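Local coordinates for proline dehydrogenase (Bradyrhizobium japonicum USDA 110, PDB 3HAZ), which probably oxidises proline to glutamate in two steps, with FAD in the first and NAD in the second, at residues L77-E82 / A115-A120; H108-S113 / D770-P775. All coordinates share one frame; numbering follows the deposited sequence.

Contact 1 (L77-E82 / A115-A120)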
loop_
_atom_site.group_PDB
_atom_site.type_symbol
_atom_site.label_atom_id
_atom_site.label_comp_id
_atom_site.label_asym_id
_atom_site.label_seq_id
_atom_site.Cartn_x
_atom_site.Cartn_y
_atom_site.Cartn_z
ATOM N N LEU A 77 -9.256 -13.972 42.962
ATOM C CA LEU A 77 -8.305 -14.434 43.966
ATOM C C LEU A 77 -8.451 -13.647 45.271
ATOM O O LEU A 77 -8.301 -14.199 46.359
ATOM C CB LEU A 77 -6.872 -14.363 43.438
ATOM C CG LEU A 77 -6.568 -15.297 42.261
ATOM C CD1 LEU A 77 -5.104 -15.203 41.870
ATOM C CD2 LEU A 77 -6.950 -16.736 42.577
ATOM N N MET A 78 -8.759 -12.360 45.154
ATOM C CA MET A 78 -8.995 -11.525 46.330
ATOM C C MET A 78 -10.260 -11.941 47.076
ATOM O O MET A 78 -10.324 -11.875 48.305
ATOM C CB MET A 78 -9.069 -10.048 45.926
ATOM C CG MET A 78 -7.720 -9.478 45.465
ATOM S SD MET A 78 -7.842 -7.767 44.903
ATOM C CE MET A 78 -7.651 -6.880 46.449
ATOM N N VAL A 79 -11.269 -12.365 46.323
ATOM C CA VAL A 79 -12.498 -12.870 46.913
ATOM C C VAL A 79 -12.227 -14.185 47.632
ATOM O O VAL A 79 -12.657 -14.383 48.765
ATOM C CB VAL A 79 -13.595 -13.071 45.845
ATOM C CG1 VAL A 79 -14.758 -13.899 46.408
ATOM C CG2 VAL A 79 -14.086 -11.726 45.340
ATOM N N LEU A 80 -11.517 -15.088 46.967
ATOM C CA LEU A 80 -11.153 -16.351 47.588
ATOM C C LEU A 80 -10.293 -16.082 48.831
ATOM O O LEU A 80 -10.459 -16.728 49.865
ATOM C CB LEU A 80 -10.397 -17.233 46.592
ATOM C CG LEU A 80 -9.868 -18.560 47.137
ATOM C CD1 LEU A 80 -11.005 -19.386 47.745
ATOM C CD2 LEU A 80 -9.151 -19.346 46.050
ATOM N N ALA A 81 -9.379 -15.120 48.722
ATOM C CA ALA A 81 -8.520 -14.739 49.843
ATOM C C ALA A 81 -9.335 -14.325 51.068
ATOM O O ALA A 81 -9.066 -14.787 52.174
ATOM C CB ALA A 81 -7.540 -13.631 49.437
ATOM N N GLU A 82 -10.343 -13.473 50.878
ATOM C CA GLU A 82 -11.148 -13.022 52.019
ATOM C C GLU A 82 -11.906 -14.178 52.682
ATOM O O GLU A 82 -11.921 -14.293 53.907
ATOM C CB GLU A 82 -12.106 -11.891 51.626
ATOM C CG GLU A 82 -12.977 -11.378 52.782
ATOM C CD GLU A 82 -12.161 -10.784 53.925
ATOM O OE1 GLU A 82 -10.942 -10.597 53.747
ATOM O OE2 GLU A 82 -12.730 -10.493 55.000
ATOM N N ALA A 115 -20.248 -16.323 46.867
ATOM C CA ALA A 115 -21.505 -16.402 47.630
ATOM C C ALA A 115 -21.278 -16.063 49.098
ATOM O O ALA A 115 -22.142 -15.478 49.758
ATOM C CB ALA A 115 -22.124 -17.801 47.516
ATOM N N PHE A 116 -20.115 -16.460 49.605
ATOM C CA PHE A 116 -19.730 -16.166 50.979
ATOM C C PHE A 116 -19.913 -14.694 51.333
ATOM O O PHE A 116 -20.267 -14.369 52.460
ATOM C CB PHE A 116 -18.272 -16.555 51.229
ATOM C CG PHE A 116 -17.726 -16.044 52.533
ATOM C CD1 PHE A 116 -18.071 -16.657 53.732
ATOM C CD2 PHE A 116 -16.868 -14.950 52.565
ATOM C CE1 PHE A 116 -17.564 -16.189 54.945
ATOM C CE2 PHE A 116 -16.358 -14.476 53.777
ATOM C CZ PHE A 116 -16.710 -15.095 54.966
ATOM N N LEU A 117 -19.668 -13.810 50.369
ATOM C CA LEU A 117 -19.745 -12.370 50.617
ATOM C C LEU A 117 -21.159 -11.881 50.929
ATOM O O LEU A 117 -21.331 -10.859 51.598
ATOM C CB LEU A 117 -19.168 -11.585 49.438
ATOM C CG LEU A 117 -17.696 -11.818 49.102
ATOM C CD1 LEU A 117 -17.326 -11.058 47.830
ATOM C CD2 LEU A 117 -16.793 -11.402 50.263
ATOM N N VAL A 118 -22.177 -12.588 50.446
ATOM C CA VAL A 118 -23.543 -12.219 50.811
ATOM C C VAL A 118 -24.182 -13.234 51.747
ATOM O O VAL A 118 -25.080 -12.903 52.512
ATOM C CB VAL A 118 -24.451 -12.008 49.578
ATOM C CG1 VAL A 118 -23.920 -10.874 48.725
ATOM C CG2 VAL A 118 -24.590 -13.304 48.770
ATOM N N ASN A 119 -23.705 -14.470 51.679
ATOM C CA ASN A 119 -24.301 -15.569 52.425
ATOM C C ASN A 119 -23.196 -16.346 53.125
ATOM O O ASN A 119 -22.695 -17.343 52.606
ATOM C CB ASN A 119 -25.103 -16.476 51.479
ATOM C CG ASN A 119 -25.879 -17.573 52.209
ATOM O OD1 ASN A 119 -25.729 -17.768 53.417
ATOM N ND2 ASN A 119 -26.715 -18.294 51.465
ATOM N N ALA A 120 -22.808 -15.869 54.302
ATOM C CA ALA A 120 -21.683 -16.441 55.035
ATOM C C ALA A 120 -21.800 -17.956 55.222
ATOM O O ALA A 120 -20.818 -18.686 55.066
ATOM C CB ALA A 120 -21.517 -15.745 56.378
#

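Contact 2 (H108-S113 / D770-P775)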
loop_
_atom_site.group_PDB
_atom_site.type_symbol
_atom_site.label_atom_id
_atom_site.label_comp_id
_atom_site.label_asym_id
_atom_site.label_seq_id
_atom_site.Cartn_x
_atom_site.Cartn_y
_atom_site.Cartn_z
ATOM N N HIS A 108 -16.724 -24.499 41.624
ATOM C CA HIS A 108 -17.262 -24.599 42.976
ATOM C C HIS A 108 -16.559 -23.639 43.943
ATOM O O HIS A 108 -17.210 -22.925 44.708
ATOM C CB HIS A 108 -17.149 -26.046 43.482
ATOM C CG HIS A 108 -17.806 -26.284 44.808
ATOM N ND1 HIS A 108 -19.171 -26.386 44.954
ATOM C CD2 HIS A 108 -17.283 -26.462 46.045
ATOM C CE1 HIS A 108 -19.462 -26.604 46.226
ATOM N NE2 HIS A 108 -18.335 -26.657 46.908
ATOM N N HIS A 109 -15.229 -23.609 43.903
ATOM C CA HIS A 109 -14.488 -22.707 44.776
ATOM C C HIS A 109 -14.780 -21.245 44.466
ATOM O O HIS A 109 -14.966 -20.439 45.380
ATOM C CB HIS A 109 -12.977 -22.976 44.722
ATOM C CG HIS A 109 -12.587 -24.337 45.209
ATOM N ND1 HIS A 109 -11.410 -24.952 44.838
ATOM C CD2 HIS A 109 -13.226 -25.210 46.024
ATOM C CE1 HIS A 109 -11.338 -26.140 45.409
ATOM N NE2 HIS A 109 -12.425 -26.320 46.137
ATOM N N GLU A 110 -14.799 -20.901 43.180
ATOM C CA GLU A 110 -15.103 -19.535 42.765
ATOM C C GLU A 110 -16.528 -19.147 43.167
ATOM O O GLU A 110 -16.775 -18.045 43.650
ATOM C CB GLU A 110 -14.930 -19.372 41.248
ATOM C CG GLU A 110 -15.150 -17.942 40.770
ATOM C CD GLU A 110 -14.801 -17.722 39.299
ATOM O OE1 GLU A 110 -14.586 -18.711 38.568
ATOM O OE2 GLU A 110 -14.748 -16.547 38.876
ATOM N N THR A 111 -17.466 -20.062 42.954
ATOM C CA THR A 111 -18.870 -19.807 43.287
ATOM C C THR A 111 -19.092 -19.666 44.791
ATOM O O THR A 111 -19.709 -18.696 45.250
ATOM C CB THR A 111 -19.790 -20.903 42.705
ATOM O OG1 THR A 111 -19.616 -20.936 41.280
ATOM C CG2 THR A 111 -21.259 -20.614 43.016
ATOM N N LYS A 112 -18.572 -20.621 45.559
ATOM C CA LYS A 112 -18.730 -20.594 47.015
ATOM C C LYS A 112 -18.080 -19.366 47.652
ATOM O O LYS A 112 -18.691 -18.700 48.492
ATOM C CB LYS A 112 -18.190 -21.880 47.670
ATOM C CG LYS A 112 -19.099 -23.098 47.493
ATOM C CD LYS A 112 -20.477 -22.854 48.096
ATOM C CE LYS A 112 -21.353 -24.097 47.993
ATOM N NZ LYS A 112 -22.598 -23.968 48.798
ATOM N N SER A 113 -16.844 -19.070 47.265
ATOM C CA SER A 113 -16.136 -17.934 47.859
ATOM C C SER A 113 -16.851 -16.613 47.578
ATOM O O SER A 113 -16.859 -15.719 48.422
ATOM C CB SER A 113 -14.684 -17.857 47.374
ATOM O OG SER A 113 -14.619 -17.756 45.958
ATOM N N ASP A 770 -25.840 -16.615 38.430
ATOM C CA ASP A 770 -25.170 -17.512 39.378
ATOM C C ASP A 770 -24.556 -16.731 40.533
ATOM O O ASP A 770 -24.658 -15.505 40.573
ATOM C CB ASP A 770 -24.138 -18.424 38.681
ATOM C CG ASP A 770 -22.918 -17.675 38.162
ATOM O OD1 ASP A 770 -22.563 -16.598 38.690
ATOM O OD2 ASP A 770 -22.283 -18.195 37.222
ATOM N N ALA A 771 -23.925 -17.438 41.467
ATOM C CA ALA A 771 -23.461 -16.814 42.706
ATOM C C ALA A 771 -22.199 -15.967 42.561
ATOM O O ALA A 771 -21.769 -15.331 43.528
ATOM C CB ALA A 771 -23.280 -17.864 43.806
ATOM N N THR A 772 -21.598 -15.958 41.372
ATOM C CA THR A 772 -20.492 -15.046 41.110
ATOM C C THR A 772 -20.980 -13.693 40.601
ATOM O O THR A 772 -20.184 -12.771 40.421
ATOM C CB THR A 772 -19.479 -15.606 40.087
ATOM O OG1 THR A 772 -20.074 -15.622 38.779
ATOM C CG2 THR A 772 -19.032 -17.008 40.480
ATOM N N ALA A 773 -22.278 -13.569 40.357
ATOM C CA ALA A 773 -22.811 -12.299 39.876
ATOM C C ALA A 773 -22.904 -11.320 41.038
ATOM O O ALA A 773 -23.200 -11.717 42.162
ATOM C CB ALA A 773 -24.178 -12.499 39.243
ATOM N N LEU A 774 -22.651 -10.046 40.767
ATOM C CA LEU A 774 -22.831 -9.001 41.773
ATOM C C LEU A 774 -24.317 -8.744 42.010
ATOM O O LEU A 774 -25.017 -8.260 41.118
ATOM C CB LEU A 774 -22.136 -7.714 41.319
ATOM C CG LEU A 774 -22.132 -6.548 42.305
ATOM C CD1 LEU A 774 -21.435 -6.943 43.594
ATOM C CD2 LEU A 774 -21.469 -5.329 41.680
ATOM N N PRO A 775 -24.812 -9.058 43.219
ATOM C CA PRO A 775 -26.255 -8.914 43.467
ATOM C C PRO A 775 -26.829 -7.524 43.142
ATOM O O PRO A 775 -27.954 -7.448 42.646
ATOM C CB PRO A 775 -26.391 -9.243 44.967
ATOM C CG PRO A 775 -25.230 -10.144 45.247
ATOM C CD PRO A 775 -24.100 -9.604 44.391
#

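Contact 1 (L77-E82 / A115-A120)
E82 OE2 is gripped twice, by a salt bridge from R86 and a hydrogen bond from H449. The backbone oxygen E82 O lies 4.4 Å from F116 CE2 and meets the ring obliquely. H449 ties the two residues together further, since its ring also meets the F116 ring, with the planes at about 50°. The rest of the contact is apolar. L117 CD1 faces the fork of V79, at 4.1 Å from V79 CG1 and equally 4.1 Å from V79 CG2. CG1 stands anti to the backbone N of V79 (chi1 167°), and this turn brings both methyls to the leucine. No hydrogen bond joins the two segments directly; V79 and L117 meet by van der Waals packing. L453 of helix 452-463 touches both V79 and L117 and extends their apolar patch. A115 O accepts from N119 N at 2.7 Å and from V118 N at 3.0 Å. H449 comes just after strand 440-448 of the barrel, and helix 452-463 follows a short way on. The contact joins helix 71-85 to the chain around 115-120 within the helical DNA-binding-domain family region, with residues of the TIM-barrel proline dehydrogenase part alongside.

Contact 2 (H108-S113 / D770-P775)
T772 meets T111 and E110 through its methyl branch. At CB its side chain forks. CG2 lies 4.0 Å from T111 CA and 4.0 Å from E110 CG, so it rests on T111 CA and the E110 CG methylene of the helix. T111 OG1 is also near, 4.1 Å from T772 CG2; this hydroxyl bonds to I107 O. The other branch, OG1, is bonded to D770 in its own loop and to R923 N. OG1 sits between the backbone N and the carbonyl carbon (chi1 71°), where it donates to D770 OD1 at 2.7 Å. It meets that oxygen on the syn side, 21° out of the carboxylate plane. T772 N reaches D770 OD1 from the same face at 2.9 Å, but more steeply, 43° out of plane. This second bond forms an Asx turn within the type I turn D770-A773. An alanine here is likely to open a gap beside T111 CA and E110 CG and leave D770 OD1 and R923 N each short of a bond to the hydroxyl. A second apolar touch is tight: T111 CG2 lies 3.5 Å from A771 CB. The extended E110 chain carries its carboxylate past T772 to T141 and R923, so the charged end is paired. Helix 106-115, from the DNA-binding-domain family region, thus lies on the loop between strand 765-769 and helix 775-787 of the aldehyde dehydrogenase part, while V806 of helix 804-819 also touches A771.

How the contacts relate
Both contacts are buried, and neither has a hydrogen bond between its segments. Contact 2 uses residues 108-113 of helix 106-115; contact 1 sets the chain from A115 onward against helix 71-85. Contact 1 combines a valine-leucine touch with a phenylalanine ring and a buried glutamate that is paired outside the segments. In contact 2 small methyls pack beside a loop braced by its own polar bonds. The centres of contact 1 and contact 2 are about 8 Å apart. The two touch directly: V79 CG1 lies 3.4 Å from S113 O, and A115 CB lies 3.9 Å from A771 CB. Contact 2 joins the helical region to the aldehyde dehydrogenase part, while contact 1 packs that region internally, next to residues of the proline dehydrogenase part.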